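Local coordinates for Ice-binding protein (Colwellia, PDB 3WP9) that binds to the surface of ice crystals, inhibits their growth and prevents small ice grains from recrystallizing into larger ones, at residues V113-S118 and I137-G142; N162-V167 and E180-S185; P38-A43 and T57-G62. All blocks are in the same frame, centred on the assembly; numbering follows the deposited sequence.

Contact 1 (V113-S118 and I137-G142)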
# COMPACT_ATOMS: atom_id res chain seq x y z
N VAL A 113 17.08 5.24 1.97
CA VAL A 113 16.71 3.87 2.36
C VAL A 113 16.77 3.75 3.86
O VAL A 113 17.77 4.06 4.51
CB VAL A 113 17.61 2.78 1.60
CG1 VAL A 113 17.30 1.36 2.10
CG2 VAL A 113 17.41 2.89 0.07
N TYR A 114 15.65 3.35 4.48
CA TYR A 114 15.55 3.21 5.91
C TYR A 114 15.29 1.76 6.20
O TYR A 114 14.44 1.14 5.55
CB TYR A 114 14.38 4.06 6.45
CG TYR A 114 14.60 5.56 6.29
CD1 TYR A 114 14.42 6.17 5.07
CD2 TYR A 114 14.95 6.35 7.40
CE1 TYR A 114 14.61 7.57 4.91
CE2 TYR A 114 15.15 7.76 7.24
CZ TYR A 114 14.99 8.32 6.00
OH TYR A 114 15.17 9.71 5.80
N LYS A 115 15.95 1.26 7.21
CA LYS A 115 15.80 -0.14 7.56
C LYS A 115 15.57 -0.31 9.04
O LYS A 115 16.26 0.29 9.89
CB LYS A 115 17.06 -0.90 7.10
CG LYS A 115 17.04 -2.37 7.55
CD LYS A 115 18.27 -3.15 7.14
CE LYS A 115 18.29 -3.30 5.63
NZ LYS A 115 17.19 -4.20 5.18
N TRP A 116 14.64 -1.21 9.39
CA TRP A 116 14.38 -1.55 10.75
C TRP A 116 14.33 -3.05 10.84
O TRP A 116 13.66 -3.69 10.01
CB TRP A 116 13.01 -1.03 11.23
CG TRP A 116 12.97 0.48 11.36
CD1 TRP A 116 13.25 1.22 12.50
CD2 TRP A 116 12.62 1.40 10.35
NE1 TRP A 116 13.09 2.58 12.22
CE2 TRP A 116 12.69 2.71 10.92
CE3 TRP A 116 12.23 1.26 9.01
CZ2 TRP A 116 12.40 3.84 10.18
CZ3 TRP A 116 11.96 2.41 8.26
CH2 TRP A 116 12.04 3.69 8.87
N SER A 117 14.94 -3.55 11.87
CA SER A 117 14.95 -4.99 12.12
C SER A 117 13.80 -5.36 13.11
O SER A 117 13.68 -6.47 13.59
CB SER A 117 16.33 -5.41 12.64
OG SER A 117 16.56 -4.93 13.96
N SER A 118 12.90 -4.41 13.31
CA SER A 118 11.88 -4.45 14.33
C SER A 118 10.55 -4.10 13.64
O SER A 118 10.49 -3.82 12.44
CB SER A 118 12.17 -3.31 15.39
OG SER A 118 12.25 -1.97 14.79
N ILE A 137 12.53 4.33 0.53
CA ILE A 137 12.25 2.95 0.69
C ILE A 137 12.38 2.56 2.16
O ILE A 137 13.42 2.73 2.84
CB ILE A 137 13.11 2.07 -0.31
CG1 ILE A 137 12.85 2.40 -1.82
CG2 ILE A 137 12.90 0.60 0.06
CD1 ILE A 137 13.75 1.56 -2.71
N MET A 138 11.24 2.04 2.71
CA MET A 138 11.14 1.69 4.09
C MET A 138 11.16 0.17 4.22
O MET A 138 10.23 -0.49 3.88
CB MET A 138 9.87 2.30 4.72
CG MET A 138 9.54 3.68 4.17
SD MET A 138 10.70 4.92 4.67
CE MET A 138 10.46 4.98 6.39
N GLN A 139 12.22 -0.34 4.82
CA GLN A 139 12.47 -1.80 4.87
C GLN A 139 12.19 -2.25 6.28
O GLN A 139 12.98 -2.02 7.19
CB GLN A 139 13.94 -2.11 4.52
CG GLN A 139 14.20 -1.71 3.13
CD GLN A 139 15.68 -1.78 2.82
OE1 GLN A 139 16.52 -1.77 3.71
NE2 GLN A 139 15.99 -1.92 1.56
N ILE A 140 11.00 -2.87 6.47
CA ILE A 140 10.52 -3.19 7.81
C ILE A 140 10.42 -4.72 7.99
O ILE A 140 9.61 -5.38 7.38
CB ILE A 140 9.14 -2.50 8.09
CG1 ILE A 140 9.34 -0.98 8.01
CG2 ILE A 140 8.60 -2.94 9.44
CD1 ILE A 140 8.00 -0.29 7.74
N SER A 141 11.23 -5.24 8.90
CA SER A 141 11.23 -6.69 9.08
C SER A 141 10.14 -7.21 10.04
O SER A 141 9.74 -8.42 10.04
CB SER A 141 12.65 -7.20 9.37
OG SER A 141 12.90 -7.00 10.72
N GLY A 142 9.58 -6.28 10.84
CA GLY A 142 8.47 -6.54 11.72
C GLY A 142 7.14 -6.08 11.05
O GLY A 142 6.95 -6.14 9.82
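Gln-139 crosses from its own strand over the face that carries Lys-115 and Val-113, and has more surface covered by the facing segment than any other residue. Its CG turns away from the carbonyl carbon (chi1 -64°) and the chain runs out straight, which brings the amide between the two neighbours: CD rests 3.6 Å from Val-113 CG1, while OE1 takes a weak hydrogen bond from Lys-115 NZ at 2.9 Å. The lysine chain doubles back at its last two torsions to bring NZ there. The amide NE2 donates to the carbonyls of Ala-88, in the last turn of helix 71-89, and Arg-91, just past it.

On the opposite face Trp-116 lies beside Met-138 and Ile-140, all three heading into the interior; the Met-138 methyl CE meets the indole edge at CH2, a tight 3.2 Å, and Ile-140 CG1 sits 3.8 Å from CE3. The indole NE1 is held by the carbonyl of Leu-99. Met-138 SD also makes an oblique Met-aromatic contact, 4.8 Å from the centroid of the Tyr-114 ring.

Between the faces, strands 113-116 and 137-140 pair in parallel register as successive coils of the right-handed beta-helix. Tyr-114 N bonds to Ile-137 O at 2.8 Å, and Trp-116 N to Gln-139 O. Past the strands, Ser-141 N donates to Trp-116 O at 3.1 Å, so the pairing continues into the turn. The chemistry thus divides by face: a sulfur-aromatic core inside and, toward helix 71-89, a buried amide, NE2 held by two carbonyls and OE1 weakly by the lysine.

Contact 2 (N162-V167 and E180-S185)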
# COMPACT_ATOMS: atom_id res chain seq x y z
N ASN A 162 6.17 7.65 -4.66
CA ASN A 162 7.63 7.45 -4.41
C ASN A 162 8.07 6.99 -3.07
O ASN A 162 9.26 6.98 -2.76
CB ASN A 162 8.36 8.77 -4.71
CG ASN A 162 8.39 9.08 -6.20
OD1 ASN A 162 8.39 8.18 -7.07
ND2 ASN A 162 8.42 10.38 -6.53
N ILE A 163 7.10 6.59 -2.24
CA ILE A 163 7.41 6.13 -0.92
C ILE A 163 6.99 4.63 -0.90
O ILE A 163 5.80 4.31 -1.24
CB ILE A 163 6.55 6.88 0.12
CG1 ILE A 163 6.92 8.40 0.13
CG2 ILE A 163 6.73 6.23 1.46
CD1 ILE A 163 6.06 9.25 1.05
N PHE A 164 7.97 3.77 -0.60
CA PHE A 164 7.75 2.28 -0.68
C PHE A 164 7.91 1.70 0.65
O PHE A 164 8.96 1.82 1.27
CB PHE A 164 8.67 1.61 -1.76
CG PHE A 164 8.50 2.20 -3.14
CD1 PHE A 164 7.55 1.73 -4.08
CD2 PHE A 164 9.29 3.31 -3.50
CE1 PHE A 164 7.38 2.32 -5.36
CE2 PHE A 164 9.11 3.91 -4.74
CZ PHE A 164 8.20 3.42 -5.69
N TRP A 165 6.83 1.03 1.15
CA TRP A 165 6.84 0.41 2.48
C TRP A 165 6.89 -1.08 2.24
O TRP A 165 5.93 -1.68 1.73
CB TRP A 165 5.58 0.71 3.27
CG TRP A 165 5.27 2.24 3.45
CD1 TRP A 165 4.57 3.02 2.62
CD2 TRP A 165 5.59 2.99 4.59
NE1 TRP A 165 4.43 4.29 3.18
CE2 TRP A 165 5.06 4.28 4.39
CE3 TRP A 165 6.28 2.70 5.78
CZ2 TRP A 165 5.22 5.28 5.35
CZ3 TRP A 165 6.42 3.65 6.72
CH2 TRP A 165 5.89 4.96 6.49
N GLN A 166 8.05 -1.62 2.53
CA GLN A 166 8.26 -3.09 2.41
C GLN A 166 8.14 -3.67 3.82
O GLN A 166 8.96 -3.43 4.67
CB GLN A 166 9.66 -3.34 1.76
CG GLN A 166 10.06 -4.83 1.78
CD GLN A 166 10.91 -5.20 2.98
OE1 GLN A 166 11.94 -4.52 3.31
NE2 GLN A 166 10.53 -6.27 3.62
N VAL A 167 7.07 -4.45 4.04
CA VAL A 167 6.72 -4.88 5.40
C VAL A 167 6.67 -6.41 5.37
O VAL A 167 5.86 -7.04 4.70
CB VAL A 167 5.33 -4.31 5.80
CG1 VAL A 167 5.02 -4.70 7.23
CG2 VAL A 167 5.33 -2.73 5.60
N GLU A 180 0.05 7.38 3.29
CA GLU A 180 0.56 7.64 1.93
C GLU A 180 1.63 6.62 1.57
O GLU A 180 2.53 6.36 2.38
CB GLU A 180 1.30 9.03 1.95
CG GLU A 180 0.44 10.23 2.43
CD GLU A 180 -0.50 10.72 1.36
OE1 GLU A 180 -0.26 10.52 0.14
OE2 GLU A 180 -1.52 11.32 1.75
N GLY A 181 1.54 6.11 0.38
CA GLY A 181 2.61 5.32 -0.16
C GLY A 181 2.23 3.95 -0.67
O GLY A 181 1.06 3.56 -0.69
N ILE A 182 3.26 3.24 -1.19
CA ILE A 182 3.04 1.95 -1.80
C ILE A 182 3.31 0.93 -0.71
O ILE A 182 4.40 0.82 -0.24
CB ILE A 182 3.99 1.77 -3.04
CG1 ILE A 182 3.80 2.97 -4.06
CG2 ILE A 182 3.81 0.38 -3.68
CD1 ILE A 182 2.47 3.11 -4.70
N VAL A 183 2.30 0.15 -0.30
CA VAL A 183 2.49 -0.89 0.72
C VAL A 183 2.66 -2.23 0.04
O VAL A 183 1.72 -2.73 -0.65
CB VAL A 183 1.32 -0.95 1.68
CG1 VAL A 183 1.58 -1.87 2.87
CG2 VAL A 183 1.05 0.47 2.23
N LEU A 184 3.88 -2.71 0.14
CA LEU A 184 4.30 -4.10 -0.34
C LEU A 184 4.37 -4.95 0.90
O LEU A 184 5.35 -5.01 1.63
CB LEU A 184 5.64 -4.05 -1.07
CG LEU A 184 5.45 -3.29 -2.38
CD1 LEU A 184 6.83 -2.73 -2.72
CD2 LEU A 184 4.90 -4.21 -3.49
N SER A 185 3.23 -5.54 1.27
CA SER A 185 3.16 -6.32 2.53
C SER A 185 3.33 -7.80 2.20
O SER A 185 2.70 -8.29 1.27
CB SER A 185 1.74 -6.19 3.17
OG SER A 185 1.72 -6.91 4.39
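Glu-180 meets Trp-165 through its backbone: its carbonyl O accepts the indole NE1 hydrogen at 2.9 Å, with the donor in the carbonyl plane on a lone pair and the oxygen close to the ring plane. This bond satisfies the one polar atom of a buried indole and helps to fix the rotation of the ring. The carboxylate of Glu-180 leads elsewhere, to Asn-198.

At Gly-181 the chain turns a corner between two faces of the beta-helix. Its CA lies at the indole edge, in plane, 3.9 Å from Trp-165 NE1, and its backbone angles (127°/179°) suit glycine, as does the closeness of the ring.

Ile-182 begins the regular pairing. Its N donates to Ile-163 O at 2.8 Å, and its O accepts from Trp-165 N. The side chain lies alongside Phe-164, pointing the same way, with CB 3.7 Å from ring atom CD1 and CG1 reaching CE1.

Val-183 is on the same side of the sheet as Trp-165, and its CG2 comes loosely and obliquely to indole CD1, at 4.4 Å. Leu-184 N bonds to Trp-165 O, and Leu-184 O receives Val-167 N at 3.0 Å; Leu-184 O also meets the CA-H of Gln-166. Ser-185 closes the pairing opposite Val-167, its CA-H directed at Val-167 O and its hydroxyl bonded to Leu-188 O.

The two strands lie side by side inside the long parallel sheet, with strand 136-140 beyond 163-167 and strand 200-203 beyond 182-185. Leu-184 and Gln-166 face helix 71-89, where Tyr-85 bonds the glutamine amide, while Trp-165 looks into the beta-helix interior and meets the ring of Phe-179.

Contact 3 (P38-A43 and T57-G62)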
# COMPACT_ATOMS: atom_id res chain seq x y z
N PRO A 38 -4.15 -15.87 -6.54
CA PRO A 38 -4.87 -16.88 -7.39
C PRO A 38 -6.22 -17.32 -6.82
O PRO A 38 -6.93 -18.15 -7.42
CB PRO A 38 -3.88 -18.04 -7.40
CG PRO A 38 -3.27 -17.97 -6.06
CD PRO A 38 -3.09 -16.49 -5.76
N ILE A 39 -6.60 -16.77 -5.67
CA ILE A 39 -7.84 -17.19 -5.07
C ILE A 39 -9.05 -16.80 -5.93
O ILE A 39 -9.06 -15.74 -6.65
CB ILE A 39 -7.92 -16.59 -3.64
CG1 ILE A 39 -8.90 -17.38 -2.75
CG2 ILE A 39 -8.28 -15.10 -3.70
CD1 ILE A 39 -8.37 -17.50 -1.35
N THR A 40 -10.08 -17.64 -5.85
CA THR A 40 -11.35 -17.39 -6.54
C THR A 40 -11.90 -15.97 -6.27
O THR A 40 -11.72 -15.42 -5.15
CB THR A 40 -12.46 -18.43 -6.11
OG1 THR A 40 -13.74 -18.01 -6.59
CG2 THR A 40 -12.55 -18.48 -4.58
N GLY A 41 -12.52 -15.36 -7.28
CA GLY A 41 -13.27 -14.10 -7.18
C GLY A 41 -14.33 -14.07 -6.07
O GLY A 41 -14.78 -13.01 -5.65
N ALA A 42 -14.72 -15.24 -5.58
CA ALA A 42 -15.66 -15.30 -4.47
C ALA A 42 -15.08 -14.63 -3.21
O ALA A 42 -15.87 -14.21 -2.35
CB ALA A 42 -16.12 -16.75 -4.19
N ALA A 43 -13.76 -14.57 -3.10
CA ALA A 43 -13.03 -13.99 -1.93
C ALA A 43 -12.86 -12.45 -2.13
O ALA A 43 -12.30 -11.80 -1.26
CB ALA A 43 -11.71 -14.70 -1.77
N THR A 57 -11.03 -10.65 -11.47
CA THR A 57 -10.95 -11.96 -10.79
C THR A 57 -10.36 -13.06 -11.65
O THR A 57 -10.30 -12.91 -12.88
CB THR A 57 -12.35 -12.36 -10.22
OG1 THR A 57 -13.30 -12.39 -11.28
CG2 THR A 57 -12.89 -11.26 -9.27
N VAL A 58 -9.94 -14.15 -11.00
CA VAL A 58 -9.43 -15.28 -11.71
C VAL A 58 -10.53 -16.09 -12.43
O VAL A 58 -10.22 -16.90 -13.30
CB VAL A 58 -8.61 -16.18 -10.83
CG1 VAL A 58 -7.54 -15.37 -10.14
CG2 VAL A 58 -9.44 -16.93 -9.75
N ASP A 59 -11.81 -15.86 -12.10
CA ASP A 59 -12.86 -16.76 -12.55
C ASP A 59 -14.12 -15.94 -12.65
O ASP A 59 -14.04 -14.68 -12.73
CB ASP A 59 -12.97 -17.98 -11.61
CG ASP A 59 -13.26 -17.60 -10.16
OD1 ASP A 59 -13.65 -16.46 -9.87
OD2 ASP A 59 -13.11 -18.48 -9.28
N SER A 60 -15.28 -16.57 -12.71
CA SER A 60 -16.44 -15.74 -12.91
C SER A 60 -17.26 -15.70 -11.61
O SER A 60 -18.45 -15.34 -11.64
CB SER A 60 -17.25 -16.30 -14.07
OG SER A 60 -17.57 -17.64 -13.73
N ALA A 61 -16.60 -16.03 -10.49
CA ALA A 61 -17.24 -16.11 -9.16
C ALA A 61 -17.24 -14.79 -8.33
O ALA A 61 -17.72 -14.75 -7.18
CB ALA A 61 -16.63 -17.25 -8.35
N GLY A 62 -16.70 -13.73 -8.91
CA GLY A 62 -16.61 -12.46 -8.24
C GLY A 62 -17.86 -11.61 -8.32
O GLY A 62 -18.91 -12.04 -8.83
O HOH W 1 -9.97 -13.75 -8.19
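Asp-59 grips the turn at Thr-40 and Gly-41 with both carboxylate oxygens. OD2 accepts the Thr-40 hydroxyl OG1 at 2.8 Å on its syn lone pair, and OD1 accepts Gly-41 N at 3.0 Å. On the other face of the carboxylate plane Ala-61 N also donates to OD1, completing an Asx turn, so three hydrogen bonds hold the group. Thr-40 OG1 lies opposite the backbone N (chi1 169°), beside the carbonyl carbon, where it can reach both Asp-59 OD2 and Ala-42 N, accepting from the latter at 3.1 Å in an ST turn.

Packing is closest round Gly-41 and Val-58. Gly-41 CA touches Thr-57 CG2 at 3.5 Å, and Gly-41 O receives a CA-H contact from Gly-62 CA at 3.2 Å; the missing side chain of Gly-41 lets the backbones come this near. Val-58 lays CG2 against the Ile-39 carbonyl O, 3.3 Å away.

The looser, solvent side begins where a water bridges Ile-39 O and Val-58 N, donating to the carbonyl and accepting from the amide. The methyls of Ala-42 and Ala-61, both exposed, approach only to 4.2 Å.

Thr-40 probably belongs to the ice-binding site, as in related proteins, and the contact joins the loop after strand 33-36 to the loop after strand 55-57. Its chemistry implies that the Thr-40 hydroxyl is oriented by two partners, a carboxylate that accepts from it and a backbone amide that donates to it, on a loop held by polar bonds as well as by close packing at Gly-41 and Val-58.

Contacts 1 and 2 belong to one parallel sheet and touch: strands 136-140 and 163-167 are neighbours, with Met-138 N probably bonded to Phe-164 O and Ile-140 N to Gln-166 O, so the four strands run on as consecutive members. Contact 2 is wholly buried near the centre of the chain; contact 1, nearer one end of the sheet, is partly open at its turn. Contact 3 lies across the chain's centre from contact 1, their nearest atoms about 21 Å apart, and joins loops rather than strands. Accordingly, regular backbone pairing and aromatic packing dominate the first two, whereas a carboxylate, a hydroxyl, glycines and a water shape the third.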